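Local coordinates for protein glutamine--tRNA ligase (Saccharomyces cerevisiae, PDB 3TL4) that attaches glutamine to its cognate tRNA(Gln) at the expense of ATP, this chain being the appended N-terminal tRNA-binding domain of the enzyme, at residues H56-F61 with L86-A91; G147-V152 with R164-I169. All coordinates share one frame; numbering follows the deposited sequence.

Contact 1: residues H56-F61 with L86-A91; sequences HNLASF and LQVDAA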
ATOM      1  N   HIS A  56      -6.732  -9.553  -5.039  1.00 30.01           N
ATOM      2  CA  HIS A  56      -6.634  -9.283  -6.469  1.00 28.48           C
ATOM      3  C   HIS A  56      -5.299  -8.628  -6.847  1.00 29.62           C
ATOM      4  O   HIS A  56      -4.681  -9.000  -7.842  1.00 31.85           O
ATOM      5  CB  HIS A  56      -7.800  -8.454  -6.984  1.00 36.25           C
ATOM      6  CG  HIS A  56      -7.843  -8.367  -8.476  1.00 43.77           C
ATOM      7  ND1 HIS A  56      -7.965  -7.175  -9.154  1.00 46.57           N
ATOM      8  CD2 HIS A  56      -7.741  -9.330  -9.427  1.00 45.28           C
ATOM      9  CE1 HIS A  56      -7.951  -7.406 -10.454  1.00 47.97           C
ATOM     10  NE2 HIS A  56      -7.818  -8.707 -10.644  1.00 47.33           N
ATOM     11  N   ASN A  57      -4.854  -7.656  -6.057  1.00 27.40           N
ATOM     12  CA  ASN A  57      -3.498  -7.135  -6.208  1.00 30.98           C
ATOM     13  C   ASN A  57      -2.488  -8.266  -6.267  1.00 29.02           C
ATOM     14  O   ASN A  57      -1.645  -8.313  -7.158  1.00 26.33           O
ATOM     15  CB  ASN A  57      -3.099  -6.254  -5.027  1.00 33.80           C
ATOM     16  CG  ASN A  57      -3.764  -4.893  -5.045  1.00 41.67           C
ATOM     17  OD1 ASN A  57      -3.893  -4.253  -3.997  1.00 43.73           O
ATOM     18  ND2 ASN A  57      -4.177  -4.432  -6.231  1.00 38.77           N
ATOM     19  N   LEU A  58      -2.561  -9.162  -5.285  1.00 26.40           N
ATOM     20  CA  LEU A  58      -1.613 -10.266  -5.208  1.00 21.75           C
ATOM     21  C   LEU A  58      -1.680 -11.128  -6.449  1.00 25.36           C
ATOM     22  O   LEU A  58      -0.643 -11.534  -6.982  1.00 31.77           O
ATOM     23  CB  LEU A  58      -1.858 -11.131  -3.976  1.00 24.85           C
ATOM     24  CG  LEU A  58      -0.914 -12.332  -3.870  1.00 25.84           C
ATOM     25  CD1 LEU A  58       0.557 -11.879  -3.948  1.00 25.25           C
ATOM     26  CD2 LEU A  58      -1.166 -13.084  -2.586  1.00 26.89           C
ATOM     27  N   ALA A  59      -2.902 -11.409  -6.903  1.00 25.97           N
ATOM     28  CA  ALA A  59      -3.102 -12.231  -8.085  1.00 23.17           C
ATOM     29  C   ALA A  59      -2.495 -11.533  -9.287  1.00 25.05           C
ATOM     30  O   ALA A  59      -1.955 -12.185 -10.184  1.00 23.13           O
ATOM     31  CB  ALA A  59      -4.573 -12.488  -8.316  1.00 25.85           C
ATOM     32  N   SER A  60      -2.578 -10.203  -9.304  1.00 20.82           N
ATOM     33  CA  SER A  60      -2.082  -9.450 -10.452  1.00 25.57           C
ATOM     34  C   SER A  60      -0.542  -9.448 -10.475  1.00 32.11           C
ATOM     35  O   SER A  60       0.067  -9.282 -11.538  1.00 35.09           O
ATOM     36  CB  SER A  60      -2.676  -8.035 -10.484  1.00 25.77           C
ATOM     37  OG  SER A  60      -1.955  -7.149  -9.650  1.00 33.51           O
ATOM     38  N   PHE A  61       0.072  -9.661  -9.307  1.00 25.64           N
ATOM     39  CA  PHE A  61       1.526  -9.789  -9.191  1.00 21.23           C
ATOM     40  C   PHE A  61       1.991 -11.192  -9.597  1.00 23.77           C
ATOM     41  O   PHE A  61       2.994 -11.351 -10.282  1.00 26.49           O
ATOM     42  CB  PHE A  61       1.957  -9.556  -7.750  1.00 24.40           C
ATOM     43  CG  PHE A  61       1.677  -8.185  -7.242  1.00 27.05           C
ATOM     44  CD1 PHE A  61       1.822  -7.082  -8.063  1.00 31.52           C
ATOM     45  CD2 PHE A  61       1.272  -8.000  -5.938  1.00 28.41           C
ATOM     46  CE1 PHE A  61       1.566  -5.826  -7.584  1.00 36.39           C
ATOM     47  CE2 PHE A  61       1.021  -6.745  -5.445  1.00 34.60           C
ATOM     48  CZ  PHE A  61       1.164  -5.653  -6.268  1.00 36.57           C
ATOM     49  N   LEU A  86       0.747  -1.521  -1.031  1.00 25.74           N
ATOM     50  CA  LEU A  86       2.168  -1.323  -0.795  1.00 25.05           C
ATOM     51  C   LEU A  86       2.763  -2.461   0.041  1.00 22.00           C
ATOM     52  O   LEU A  86       3.831  -2.965  -0.279  1.00 25.96           O
ATOM     53  CB  LEU A  86       2.390   0.025  -0.113  1.00 30.61           C
ATOM     54  CG  LEU A  86       3.823   0.541  -0.102  1.00 37.30           C
ATOM     55  CD1 LEU A  86       4.233   0.927  -1.507  1.00 40.36           C
ATOM     56  CD2 LEU A  86       3.964   1.723   0.841  1.00 37.98           C
ATOM     57  N   GLN A  87       2.069  -2.871   1.099  1.00 23.49           N
ATOM     58  CA  GLN A  87       2.532  -3.992   1.931  1.00 22.29           C
ATOM     59  C   GLN A  87       2.449  -5.301   1.173  1.00 26.18           C
ATOM     60  O   GLN A  87       3.300  -6.180   1.338  1.00 29.10           O
ATOM     61  CB  GLN A  87       1.708  -4.123   3.213  1.00 18.38           C
ATOM     62  CG  GLN A  87       1.942  -3.021   4.238  1.00 18.96           C
ATOM     63  CD  GLN A  87       1.245  -3.314   5.548  1.00 27.43           C
ATOM     64  OE1 GLN A  87       0.061  -3.037   5.708  1.00 28.00           O
ATOM     65  NE2 GLN A  87       1.978  -3.880   6.492  1.00 26.43           N
ATOM     66  N   VAL A  88       1.418  -5.437   0.347  1.00 21.93           N
ATOM     67  CA  VAL A  88       1.252  -6.661  -0.430  1.00 24.56           C
ATOM     68  C   VAL A  88       2.342  -6.781  -1.493  1.00 22.03           C
ATOM     69  O   VAL A  88       2.866  -7.867  -1.738  1.00 17.35           O
ATOM     70  CB  VAL A  88      -0.139  -6.765  -1.064  1.00 28.64           C
ATOM     71  CG1 VAL A  88      -0.244  -8.030  -1.911  1.00 33.76           C
ATOM     72  CG2 VAL A  88      -1.199  -6.763   0.024  1.00 30.70           C
ATOM     73  N   ASP A  89       2.681  -5.664  -2.121  1.00 22.07           N
ATOM     74  CA  ASP A  89       3.762  -5.659  -3.101  1.00 26.86           C
ATOM     75  C   ASP A  89       5.100  -6.026  -2.437  1.00 28.33           C
ATOM     76  O   ASP A  89       5.856  -6.845  -2.958  1.00 31.88           O
ATOM     77  CB  ASP A  89       3.845  -4.306  -3.827  1.00 31.97           C
ATOM     78  CG  ASP A  89       4.963  -4.264  -4.867  1.00 43.24           C
ATOM     79  OD1 ASP A  89       4.783  -4.811  -5.978  1.00 48.99           O
ATOM     80  OD2 ASP A  89       6.027  -3.682  -4.571  1.00 45.53           O
ATOM     81  N   ALA A  90       5.381  -5.427  -1.283  1.00 20.76           N
ATOM     82  CA  ALA A  90       6.563  -5.794  -0.501  1.00 24.84           C
ATOM     83  C   ALA A  90       6.582  -7.274  -0.082  1.00 20.12           C
ATOM     84  O   ALA A  90       7.590  -7.943  -0.211  1.00 17.41           O
ATOM     85  CB  ALA A  90       6.688  -4.898   0.729  1.00 24.88           C
ATOM     86  N   ALA A  91       5.475  -7.767   0.453  1.00 21.36           N
ATOM     87  CA  ALA A  91       5.407  -9.155   0.881  1.00 18.98           C
ATOM     88  C   ALA A  91       5.623 -10.084  -0.319  1.00 22.12           C
ATOM     89  O   ALA A  91       6.311 -11.092  -0.219  1.00 20.90           O
ATOM     90  CB  ALA A  91       4.074  -9.434   1.552  1.00 15.48           C
TER

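Contact 2: residues G147-V152 with R164-I169; sequences GIFADV and RSFKPI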
ATOM      1  N   GLY A 147       6.893  20.952  -3.724  1.00 28.36           N
ATOM      2  CA  GLY A 147       8.179  20.279  -3.706  1.00 26.61           C
ATOM      3  C   GLY A 147       8.500  19.639  -2.367  1.00 23.64           C
ATOM      4  O   GLY A 147       9.102  18.570  -2.306  1.00 21.17           O
ATOM      5  N   ILE A 148       8.102  20.295  -1.285  1.00 24.71           N
ATOM      6  CA  ILE A 148       8.301  19.746   0.047  1.00 20.45           C
ATOM      7  C   ILE A 148       7.510  18.448   0.169  1.00 24.51           C
ATOM      8  O   ILE A 148       7.989  17.455   0.725  1.00 25.79           O
ATOM      9  CB  ILE A 148       7.840  20.734   1.113  1.00 16.94           C
ATOM     10  CG1 ILE A 148       8.651  22.029   0.998  1.00 13.41           C
ATOM     11  CG2 ILE A 148       7.952  20.124   2.521  1.00 18.78           C
ATOM     12  CD1 ILE A 148       8.347  23.024   2.099  1.00  9.35           C
ATOM     13  N   PHE A 149       6.297  18.468  -0.370  1.00 18.59           N
ATOM     14  CA  PHE A 149       5.400  17.326  -0.323  1.00 18.33           C
ATOM     15  C   PHE A 149       6.004  16.131  -1.058  1.00 22.09           C
ATOM     16  O   PHE A 149       6.044  15.008  -0.538  1.00 17.79           O
ATOM     17  CB  PHE A 149       4.056  17.715  -0.943  1.00 26.22           C
ATOM     18  CG  PHE A 149       3.033  16.623  -0.905  1.00 33.02           C
ATOM     19  CD1 PHE A 149       2.918  15.806   0.204  1.00 32.31           C
ATOM     20  CD2 PHE A 149       2.176  16.419  -1.972  1.00 44.19           C
ATOM     21  CE1 PHE A 149       1.972  14.796   0.249  1.00 36.48           C
ATOM     22  CE2 PHE A 149       1.228  15.408  -1.933  1.00 51.46           C
ATOM     23  CZ  PHE A 149       1.126  14.595  -0.815  1.00 44.26           C
ATOM     24  N   ALA A 150       6.486  16.373  -2.271  1.00 26.82           N
ATOM     25  CA  ALA A 150       7.141  15.314  -3.045  1.00 29.19           C
ATOM     26  C   ALA A 150       8.315  14.697  -2.280  1.00 29.75           C
ATOM     27  O   ALA A 150       8.511  13.484  -2.317  1.00 34.23           O
ATOM     28  CB  ALA A 150       7.605  15.842  -4.407  1.00 18.73           C
ATOM     29  N   ASP A 151       9.090  15.536  -1.592  1.00 23.54           N
ATOM     30  CA  ASP A 151      10.288  15.074  -0.889  1.00 17.64           C
ATOM     31  C   ASP A 151       9.940  14.319   0.396  1.00 21.21           C
ATOM     32  O   ASP A 151      10.606  13.357   0.764  1.00 17.34           O
ATOM     33  CB  ASP A 151      11.222  16.248  -0.560  1.00 18.73           C
ATOM     34  CG  ASP A 151      11.870  16.839  -1.794  1.00 27.86           C
ATOM     35  OD1 ASP A 151      11.692  16.248  -2.878  1.00 32.83           O
ATOM     36  OD2 ASP A 151      12.563  17.880  -1.690  1.00 27.81           O
ATOM     37  N   VAL A 152       8.903  14.785   1.077  1.00 24.34           N
ATOM     38  CA  VAL A 152       8.397  14.139   2.280  1.00 24.38           C
ATOM     39  C   VAL A 152       7.843  12.731   1.987  1.00 27.11           C
ATOM     40  O   VAL A 152       8.139  11.774   2.710  1.00 30.57           O
ATOM     41  CB  VAL A 152       7.334  15.041   2.966  1.00 19.76           C
ATOM     42  CG1 VAL A 152       6.531  14.256   3.993  1.00 22.83           C
ATOM     43  CG2 VAL A 152       8.020  16.246   3.616  1.00 15.84           C
ATOM     44  N   ARG A 164      -2.070  10.478   3.598  1.00 37.70           N
ATOM     45  CA  ARG A 164      -3.117  11.489   3.637  1.00 44.95           C
ATOM     46  C   ARG A 164      -2.839  12.501   4.736  1.00 46.39           C
ATOM     47  O   ARG A 164      -3.416  13.588   4.768  1.00 43.92           O
ATOM     48  CB  ARG A 164      -4.484  10.835   3.822  1.00 52.22           C
ATOM     49  CG  ARG A 164      -4.961  10.088   2.589  1.00 63.57           C
ATOM     50  CD  ARG A 164      -6.214   9.290   2.890  1.00 73.81           C
ATOM     51  NE  ARG A 164      -5.981   8.311   3.945  1.00 78.72           N
ATOM     52  CZ  ARG A 164      -6.924   7.528   4.456  1.00 84.15           C
ATOM     53  NH1 ARG A 164      -8.171   7.614   4.011  1.00 86.92           N
ATOM     54  NH2 ARG A 164      -6.622   6.665   5.414  1.00 85.72           N
ATOM     55  N   SER A 165      -1.941  12.136   5.642  1.00 47.11           N
ATOM     56  CA  SER A 165      -1.569  13.021   6.728  1.00 40.85           C
ATOM     57  C   SER A 165      -0.491  13.988   6.264  1.00 36.73           C
ATOM     58  O   SER A 165      -0.293  15.041   6.860  1.00 32.91           O
ATOM     59  CB  SER A 165      -1.064  12.212   7.922  1.00 44.37           C
ATOM     60  OG  SER A 165       0.095  11.471   7.586  1.00 46.56           O
ATOM     61  N   PHE A 166       0.207  13.641   5.189  1.00 31.82           N
ATOM     62  CA  PHE A 166       1.376  14.426   4.832  1.00 30.00           C
ATOM     63  C   PHE A 166       1.045  15.907   4.555  1.00 34.48           C
ATOM     64  O   PHE A 166       1.714  16.803   5.064  1.00 27.46           O
ATOM     65  CB  PHE A 166       2.121  13.796   3.663  1.00 23.32           C
ATOM     66  CG  PHE A 166       2.674  12.416   3.954  1.00 24.35           C
ATOM     67  CD1 PHE A 166       2.544  11.842   5.206  1.00 26.82           C
ATOM     68  CD2 PHE A 166       3.310  11.691   2.959  1.00 22.21           C
ATOM     69  CE1 PHE A 166       3.046  10.575   5.462  1.00 25.27           C
ATOM     70  CE2 PHE A 166       3.823  10.425   3.210  1.00 24.48           C
ATOM     71  CZ  PHE A 166       3.690   9.870   4.471  1.00 23.23           C
ATOM     72  N   LYS A 167       0.000  16.167   3.778  1.00 35.97           N
ATOM     73  CA  LYS A 167      -0.251  17.533   3.314  1.00 40.01           C
ATOM     74  C   LYS A 167      -0.683  18.537   4.393  1.00 40.30           C
ATOM     75  O   LYS A 167      -0.154  19.641   4.450  1.00 40.69           O
ATOM     76  CB  LYS A 167      -1.224  17.547   2.141  1.00 44.71           C
ATOM     77  CG  LYS A 167      -1.055  18.769   1.265  1.00 53.11           C
ATOM     78  CD  LYS A 167       0.400  18.931   0.840  1.00 56.92           C
ATOM     79  CE  LYS A 167       0.591  20.143  -0.065  1.00 61.06           C
ATOM     80  NZ  LYS A 167       0.101  21.408   0.559  1.00 63.25           N
ATOM     81  N   PRO A 168      -1.651  18.163   5.243  1.00 40.14           N
ATOM     82  CA  PRO A 168      -2.062  19.049   6.341  1.00 38.16           C
ATOM     83  C   PRO A 168      -0.935  19.319   7.328  1.00 35.97           C
ATOM     84  O   PRO A 168      -0.801  20.434   7.832  1.00 33.30           O
ATOM     85  CB  PRO A 168      -3.173  18.258   7.037  1.00 39.90           C
ATOM     86  CG  PRO A 168      -3.684  17.321   5.987  1.00 42.89           C
ATOM     87  CD  PRO A 168      -2.491  16.957   5.161  1.00 44.16           C
ATOM     88  N   ILE A 169      -0.127  18.310   7.621  1.00 30.88           N
ATOM     89  CA  ILE A 169       0.947  18.529   8.580  1.00 32.79           C
ATOM     90  C   ILE A 169       2.019  19.451   8.002  1.00 29.58           C
ATOM     91  O   ILE A 169       2.589  20.276   8.720  1.00 25.16           O
ATOM     92  CB  ILE A 169       1.551  17.222   9.081  1.00 30.70           C
ATOM     93  CG1 ILE A 169       0.513  16.456   9.914  1.00 34.32           C
ATOM     94  CG2 ILE A 169       2.787  17.513   9.894  1.00 18.28           C
ATOM     95  CD1 ILE A 169       0.764  14.954   9.952  1.00 35.28           C
TER

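Contact 1: residues H56-F61 with L86-A91
Phe61 and Asp89 meet at about a right angle, and their encounter shows how a helix pair can join without a single hydrogen bond across it. The carboxylate comes over one face of the ring, with Asp89 OD1 3.7 Å from Phe61 CZ and the carboxylate plane turned 68° from that of the ring. Asp89 CG lies anti to its own backbone N (chi1 -180°), which swings OD1 over the ring face, toward its CZ-CE1 rim; OD2 meanwhile pairs with Lys93, a salt bridge that probably offsets the cost of setting a charge against an aromatic face. Val88 takes the edge instead: its CG1 lies near the ring plane, 4.0 Å from Phe61 CE2, and the same methyl reaches Leu58 CB at 4.1 Å. On the ring face opposite Asp89, Asn57 O stands 3.2 Å from the ring plane, toward the rim, and accepts from both Ser60 OG and Phe61 N. The segment axes pass 9.7 Å apart at a crossing angle of -37°. Helix 70-78 closes the apolar side, where Ile73 and Val74 touch Leu58 and Ile77 touches Val88, while helix 28-39 adds Leu37 against Leu58 in this all-helical bundle.

Contact 2: residues G147-V152 with R164-I169
Phe149 and Phe166 meet in a helix-helix packing contact in the C-terminal helical part of the tRNA-binding domain, helix 145-153 lying on the first turn of helix 166-178, and the pair illustrates how one interface can be close and apolar inside yet looser at its rim. The tight part is an edge contact: Phe149 CE1 comes within 3.6 Å of Phe166 CB, which lies in the plane of the Phe149 ring, and the two side chains cross at about a right angle. Deeper in, Val152 CG1 sits over a face of the Phe166 ring, 4.2 Å from CD2. Leu158 touches both Val152 and Phe166, and Val122 of helix 119-132 also packs on Phe166, adding to the packing round these buried residues.

On the outer side Lys167 crosses Phe149 at about a right angle and sets its CD over one face, toward the CG side, its chain bent at chi2 (52°) and chi4, while its ammonium forms a salt bridge with Asp171. Lys153 adds a cation-pi contact to Phe149, so the partly exposed ring is met by two lysines. Were Phe149 cut back to an alanine, Phe166 CB and Lys167 CD would probably lose the ring they rest on, and a gap would open between the helices. The CH-pi contact itself is nearly face-on, Lys167 CD standing 4.1 Å from the Phe149 ring centroid and 18° off its normal.

Overall arrangement
The two contacts follow one another along the chain, contact 1 closing before contact 2 opens, and together they illustrate a domain built as two helical bodies in series. Their centres lie 25 Å apart and their nearest atoms about 9 Å apart. Contact 1 is the more central, 9 Å from the centre of the chain against 17 Å for contact 2. In both, a phenylalanine meets apolar and charged neighbours without a hydrogen bond across the segments, though a carboxylate lies over the ring in one and a lysine methylene in the other. Both are internal helix packing of the appended domain; the class I catalytic core belongs to the part of the enzyme outside this chain.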